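Local coordinates for 450aa long hypothetical fmu protein (PDB 2YXL) that probably methylates carbon 5 of cytosine in RNA, with S-adenosylmethionine as the likely methyl donor, at residues 103-106 with 107-111; 127-130 with 131-135; 430-433 with 434-437. All blocks are in the same frame, centred on the assembly; numbering follows the deposited sequence.

Interaction 1: residues 103-106 with 107-111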
# COMPACT_ATOMS: atom_id res chain seq x y z
N SER A 103 11.87 -28.05 -7.74
CA SER A 103 12.69 -29.26 -7.76
C SER A 103 12.03 -30.32 -6.90
O SER A 103 11.23 -30.00 -6.02
CB SER A 103 14.10 -28.97 -7.25
OG SER A 103 14.10 -28.70 -5.86
N SER A 104 12.37 -31.59 -7.14
CA SER A 104 11.80 -32.72 -6.41
C SER A 104 11.83 -32.58 -4.89
O SER A 104 10.90 -33.04 -4.21
CB SER A 104 12.48 -34.03 -6.82
OG SER A 104 11.94 -34.51 -8.04
N GLN A 105 12.88 -31.96 -4.37
CA GLN A 105 13.01 -31.71 -2.93
C GLN A 105 11.94 -30.72 -2.43
O GLN A 105 11.35 -30.93 -1.37
CB GLN A 105 14.41 -31.21 -2.58
CG GLN A 105 14.72 -31.19 -1.08
CD GLN A 105 14.67 -32.57 -0.44
OE1 GLN A 105 15.19 -33.55 -0.99
NE2 GLN A 105 14.05 -32.66 0.73
N THR A 106 11.70 -29.67 -3.21
CA THR A 106 10.69 -28.67 -2.89
C THR A 106 9.29 -29.28 -2.85
O THR A 106 8.51 -29.00 -1.93
CB THR A 106 10.73 -27.48 -3.88
OG1 THR A 106 12.03 -26.88 -3.83
CG2 THR A 106 9.69 -26.42 -3.51
N ILE A 107 8.97 -30.12 -3.84
CA ILE A 107 7.67 -30.79 -3.89
C ILE A 107 7.55 -31.80 -2.74
O ILE A 107 6.46 -32.02 -2.23
CB ILE A 107 7.33 -31.40 -5.31
CG1 ILE A 107 7.22 -32.93 -5.28
CG2 ILE A 107 8.29 -30.91 -6.40
CD1 ILE A 107 5.79 -33.42 -5.23
N LYS A 108 8.68 -32.38 -2.35
CA LYS A 108 8.75 -33.26 -1.18
C LYS A 108 8.49 -32.49 0.11
O LYS A 108 7.76 -32.96 0.98
CB LYS A 108 10.12 -33.95 -1.12
CG LYS A 108 10.29 -34.93 0.04
CD LYS A 108 11.76 -35.20 0.34
CE LYS A 108 12.36 -36.23 -0.62
NZ LYS A 108 11.82 -37.59 -0.35
N ASN A 109 9.09 -31.30 0.22
CA ASN A 109 8.89 -30.44 1.39
C ASN A 109 7.46 -29.91 1.48
O ASN A 109 6.92 -29.74 2.57
CB ASN A 109 9.91 -29.30 1.40
CG ASN A 109 11.34 -29.76 1.72
OD1 ASN A 109 12.30 -29.01 1.53
ND2 ASN A 109 11.47 -30.98 2.22
N LEU A 110 6.85 -29.65 0.32
CA LEU A 110 5.43 -29.30 0.26
C LEU A 110 4.56 -30.44 0.76
O LEU A 110 3.58 -30.21 1.46
CB LEU A 110 5.02 -28.94 -1.17
CG LEU A 110 5.25 -27.51 -1.65
CD1 LEU A 110 5.04 -27.44 -3.15
CD2 LEU A 110 4.34 -26.52 -0.92
N ARG A 111 4.93 -31.67 0.40
CA ARG A 111 4.15 -32.84 0.78
C ARG A 111 4.25 -33.16 2.28
O ARG A 111 3.24 -33.45 2.92
CB ARG A 111 4.54 -34.06 -0.06
CG ARG A 111 3.73 -35.31 0.26
CD ARG A 111 3.86 -36.41 -0.80
NE ARG A 111 3.04 -36.16 -1.98
CZ ARG A 111 1.71 -36.24 -2.02
NH1 ARG A 111 1.00 -36.54 -0.94
NH2 ARG A 111 1.07 -36.00 -3.16
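Backbone bonds tie Ser103 to Ile107 and Thr106 to Leu110 along the first two turns of helix 104-121. Ser103 is the N-cap, and its O opens the i to i+4 ladder by accepting Ile107 N at 3.1 Å. The ladder goes on with Lys108 N to Ser104 O, Leu110 N to Thr106 O and, between them, Asn109 N to Gln105 O at 2.8 Å.

On the exposed side, Gln105 packs on Lys108. Gln105 has its CG opposite the backbone N across the CA-CB bond (chi1 -168°), and the chain then bends at chi2 (62°). This lays the amide across the aliphatic part of Lys108, with NE2 3.4 Å from CD. Long, flexible polar residues suit this face, since their methylenes can pack while their polar ends can point outward. On the inner side, Leu110 runs its CG past the carbonyl of Thr106, 3.6 Å from O.

The small hydroxyl residues have polar partners elsewhere. Ser103 OG and Thr106 OG1 both bond to Leu8 O, and Thr106 OG1 also to Ile10 N, so buried Thr106 gives its hydroxyl two partners in the segment before helix 12-24.

In the helical N-terminal part of the chain, Asn109 and Leu110 lean on Ile15 of helix 12-24, while Ile107 and Leu110 pack against Phe138 of helix 124-138.

Interaction 2: residues 127-130 with 131-135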
# COMPACT_ATOMS: atom_id res chain seq x y z
N GLY A 127 -4.06 -31.02 7.68
CA GLY A 127 -2.81 -31.43 7.05
C GLY A 127 -3.01 -32.64 6.15
O GLY A 127 -2.44 -32.70 5.06
N MET A 128 -3.81 -33.59 6.62
CA MET A 128 -4.15 -34.79 5.85
C MET A 128 -4.90 -34.44 4.57
O MET A 128 -4.57 -34.95 3.50
CB MET A 128 -4.98 -35.77 6.69
CG MET A 128 -4.20 -36.58 7.70
SD MET A 128 -5.29 -37.55 8.77
CE MET A 128 -4.11 -38.20 9.95
N TYR A 129 -5.89 -33.56 4.69
CA TYR A 129 -6.68 -33.10 3.56
C TYR A 129 -5.79 -32.43 2.50
O TYR A 129 -5.96 -32.66 1.30
CB TYR A 129 -7.79 -32.15 4.04
CG TYR A 129 -8.68 -31.60 2.95
CD1 TYR A 129 -9.70 -32.37 2.39
CD2 TYR A 129 -8.51 -30.30 2.48
CE1 TYR A 129 -10.53 -31.85 1.39
CE2 TYR A 129 -9.32 -29.77 1.49
CZ TYR A 129 -10.33 -30.55 0.95
OH TYR A 129 -11.13 -30.02 -0.03
N PHE A 130 -4.85 -31.61 2.96
CA PHE A 130 -3.85 -30.99 2.09
C PHE A 130 -3.03 -32.05 1.37
O PHE A 130 -2.87 -32.01 0.15
CB PHE A 130 -2.94 -30.07 2.89
CG PHE A 130 -1.88 -29.38 2.06
CD1 PHE A 130 -2.21 -28.30 1.24
CD2 PHE A 130 -0.56 -29.81 2.11
CE1 PHE A 130 -1.24 -27.67 0.48
CE2 PHE A 130 0.43 -29.18 1.35
CZ PHE A 130 0.09 -28.11 0.53
N TRP A 131 -2.51 -33.00 2.16
CA TRP A 131 -1.72 -34.11 1.67
C TRP A 131 -2.45 -34.87 0.56
O TRP A 131 -1.85 -35.24 -0.45
CB TRP A 131 -1.39 -35.05 2.84
CG TRP A 131 -0.29 -36.02 2.58
CD1 TRP A 131 1.04 -35.83 2.83
CD2 TRP A 131 -0.41 -37.34 2.05
NE1 TRP A 131 1.75 -36.96 2.48
CE2 TRP A 131 0.89 -37.90 2.00
CE3 TRP A 131 -1.50 -38.11 1.60
CZ2 TRP A 131 1.14 -39.19 1.52
CZ3 TRP A 131 -1.25 -39.40 1.13
CH2 TRP A 131 0.06 -39.93 1.09
N ASP A 132 -3.75 -35.09 0.75
CA ASP A 132 -4.61 -35.76 -0.22
C ASP A 132 -4.82 -34.97 -1.52
O ASP A 132 -5.17 -35.56 -2.54
CB ASP A 132 -5.98 -36.08 0.41
CG ASP A 132 -5.94 -37.25 1.37
OD1 ASP A 132 -4.98 -38.05 1.31
OD2 ASP A 132 -6.88 -37.38 2.18
N LEU A 133 -4.62 -33.66 -1.47
CA LEU A 133 -4.84 -32.80 -2.64
C LEU A 133 -3.60 -32.54 -3.49
O LEU A 133 -3.72 -32.16 -4.66
CB LEU A 133 -5.45 -31.46 -2.22
CG LEU A 133 -6.89 -31.45 -1.72
CD1 LEU A 133 -7.17 -30.10 -1.08
CD2 LEU A 133 -7.88 -31.75 -2.84
N LEU A 134 -2.42 -32.75 -2.91
CA LEU A 134 -1.17 -32.37 -3.56
C LEU A 134 -0.99 -32.86 -5.01
O LEU A 134 -0.64 -32.08 -5.89
CB LEU A 134 0.04 -32.76 -2.71
CG LEU A 134 0.73 -31.64 -1.91
CD1 LEU A 134 2.23 -31.83 -2.04
CD2 LEU A 134 0.35 -30.25 -2.40
N ASP A 135 -1.25 -34.15 -5.24
CA ASP A 135 -1.12 -34.75 -6.56
C ASP A 135 -2.05 -34.12 -7.60
O ASP A 135 -1.64 -33.88 -8.74
CB ASP A 135 -1.32 -36.27 -6.51
CG ASP A 135 -0.05 -37.02 -6.12
OD1 ASP A 135 -0.14 -38.24 -5.87
OD2 ASP A 135 1.04 -36.40 -6.07
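The Tyr129 ring carries Leu133 over one face: CG lies above it, and CD1 reaches to 3.4 Å from CE2. Leu134 meets the Phe130 ring at a slant, its CD2 3.6 Å from CZ. At the edge of the Trp131 indole, in its plane, sits Asp132 OD1. The two ring-leucine contacts are i to i+4 pairs on the amphipathic helix 124-138 of the helical N-terminal part.

Both pairs depend on aromatic side chains that swing along the helix. Tyr129 and Phe130 each place CG trans to their own N (chi1 180° and -180°), which brings the rings alongside the next turn. A leucine one turn on suits the place, since its methyl groups can lie against a flat ring. Phe130 and Leu134 are buried, Phe130 against Ala89 and Leu90 of helix 84-99 and Ile118 of helix 104-121, whereas partly exposed Tyr129 and Leu133 share Val75 of helix 47-75. Trp131 faces helix 104-121, in a cation-pi contact with Arg111 and edge-to-face with Trp112.

Regular bonds hold the first part of the turn, Trp131 N to Gly127 O and Asp132 N to Met128 O, both 2.9 Å. Further on, Phe130 O is shared by two donors: the i to i+4 bond from Leu134 N is weak, at 3.2 Å, while Leu133 N, at i+3, comes to 2.9 Å from Phe130 O and stands well above the carbonyl plane.

Interaction 3: residues 430-433 with 434-437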
# COMPACT_ATOMS: atom_id res chain seq x y z
N ARG A 430 -2.63 14.31 -11.19
CA ARG A 430 -2.61 12.86 -11.01
C ARG A 430 -1.22 12.27 -11.25
O ARG A 430 -0.51 12.69 -12.17
CB ARG A 430 -3.62 12.18 -11.93
CG ARG A 430 -5.05 12.21 -11.42
CD ARG A 430 -5.97 11.46 -12.38
NE ARG A 430 -7.29 11.24 -11.82
CZ ARG A 430 -7.76 10.06 -11.42
NH1 ARG A 430 -7.02 8.96 -11.53
NH2 ARG A 430 -8.99 9.96 -10.93
N ALA A 431 -0.84 11.31 -10.41
CA ALA A 431 0.34 10.49 -10.63
C ALA A 431 -0.11 9.11 -11.10
O ALA A 431 -1.17 8.61 -10.69
CB ALA A 431 1.16 10.37 -9.36
N TRP A 432 0.68 8.51 -11.98
CA TRP A 432 0.39 7.19 -12.54
C TRP A 432 1.62 6.30 -12.48
O TRP A 432 2.73 6.76 -12.78
CB TRP A 432 -0.10 7.32 -13.98
CG TRP A 432 -1.42 8.00 -14.13
CD1 TRP A 432 -1.64 9.31 -14.46
CD2 TRP A 432 -2.72 7.41 -13.96
NE1 TRP A 432 -2.98 9.57 -14.52
CE2 TRP A 432 -3.67 8.42 -14.21
CE3 TRP A 432 -3.16 6.12 -13.63
CZ2 TRP A 432 -5.05 8.19 -14.13
CZ3 TRP A 432 -4.53 5.89 -13.55
CH2 TRP A 432 -5.46 6.92 -13.80
N PRO A 433 1.43 5.01 -12.12
CA PRO A 433 2.54 4.05 -12.07
C PRO A 433 3.29 3.91 -13.39
O PRO A 433 4.52 3.89 -13.39
CB PRO A 433 1.84 2.73 -11.70
CG PRO A 433 0.57 3.15 -11.03
CD PRO A 433 0.15 4.40 -11.73
N HIS A 434 2.56 3.83 -14.50
CA HIS A 434 3.15 3.61 -15.82
C HIS A 434 3.79 4.86 -16.42
O HIS A 434 4.59 4.77 -17.35
CB HIS A 434 2.12 3.00 -16.78
CG HIS A 434 0.95 3.89 -17.08
ND1 HIS A 434 0.03 4.25 -16.11
CD2 HIS A 434 0.55 4.47 -18.23
CE1 HIS A 434 -0.88 5.03 -16.66
NE2 HIS A 434 -0.59 5.18 -17.94
N ARG A 435 3.43 6.03 -15.89
CA ARG A 435 4.03 7.29 -16.34
C ARG A 435 5.14 7.78 -15.41
O ARG A 435 6.10 8.39 -15.88
CB ARG A 435 2.97 8.40 -16.46
CG ARG A 435 1.88 8.14 -17.49
CD ARG A 435 0.99 9.36 -17.62
NE ARG A 435 -0.36 9.03 -18.10
CZ ARG A 435 -1.39 9.88 -18.10
NH1 ARG A 435 -1.24 11.12 -17.65
NH2 ARG A 435 -2.57 9.48 -18.56
N HIS A 436 5.01 7.53 -14.11
CA HIS A 436 5.86 8.20 -13.13
C HIS A 436 6.64 7.29 -12.18
O HIS A 436 7.46 7.77 -11.40
CB HIS A 436 5.04 9.20 -12.31
CG HIS A 436 4.28 10.18 -13.15
ND1 HIS A 436 2.91 10.20 -13.21
CD2 HIS A 436 4.70 11.19 -13.95
CE1 HIS A 436 2.51 11.17 -14.01
NE2 HIS A 436 3.59 11.78 -14.48
N SER A 437 6.39 5.98 -12.25
CA SER A 437 7.04 5.00 -11.36
C SER A 437 6.83 5.29 -9.87
O SER A 437 7.72 5.11 -9.04
CB SER A 437 8.54 4.87 -11.68
OG SER A 437 8.72 4.32 -12.97
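Trp432, His434 and Pro433 carry most of this contact, in which strand 429-431 of the methyltransferase domain, a Rossmann-like fold, turns straight into the short helix 433-436. Trp432 is the N-cap. Its O takes His436 N at 2.7 Å and, weakly, Arg435 N. Pro433 suits the first helical position because its ring already fixes a helical phi and the first turn asks for no N-H there; its side chain packs on Phe176 and Val180 of helix 173-181.

The Trp432 indole shares its surroundings with two polar neighbours that run alongside it, pointing the same way. His434 CG sits between its own N and carbonyl carbon (chi1 64°), turning the imidazole back so that CE1 comes 3.6 Å from Trp432 CB; the two rings are inclined at 65°. Arg435 stretches beside the indole from CG to NE and sets its guanidinium over the five-membered side of the indole, tilted by 36°, with Arg435 NH1 3.7 Å from Trp432 CD1. Glu172 steadies both, hydrogen-bonded to His434 NE2 and forming a salt bridge with Arg435 NH2, while Asp421 forms a salt bridge with Arg435 NH1.

His436 closes the turn from its far end, Arg435 CB resting on one face of its ring. Nearby, the side chain of Ala431 is about 9 Å from that of Cys390, the predicted nucleophile. The imidazole returns to the N-cap by a side-chain bond: Trp432 N donates to His436 ND1 at 3.1 Å, almost exactly in the ring plane.

In the fold
Along the chain the three contacts come in series. Interactions 1 and 2 lie on successive helices, 104-121 and 124-138, with centres 13 Å apart. They touch directly: Arg111 NH2 forms a salt bridge with Asp135 OD2 (2.9 Å), and Arg111 NH1 probably bonds to Trp131 O. Together they join two consecutive helices side by side in the N-terminal helical part. Interaction 3 stands apart, its centre 40 Å and 43 Å from theirs, at the end of strand 429-431 in the mixed sheet of the methyltransferase domain, which also holds the sinefungin pocket. Interactions 1 and 2 thus belong to the packing of the helical part, far from the annotated sites, and interaction 3 to the catalytic domain, near the predicted active site.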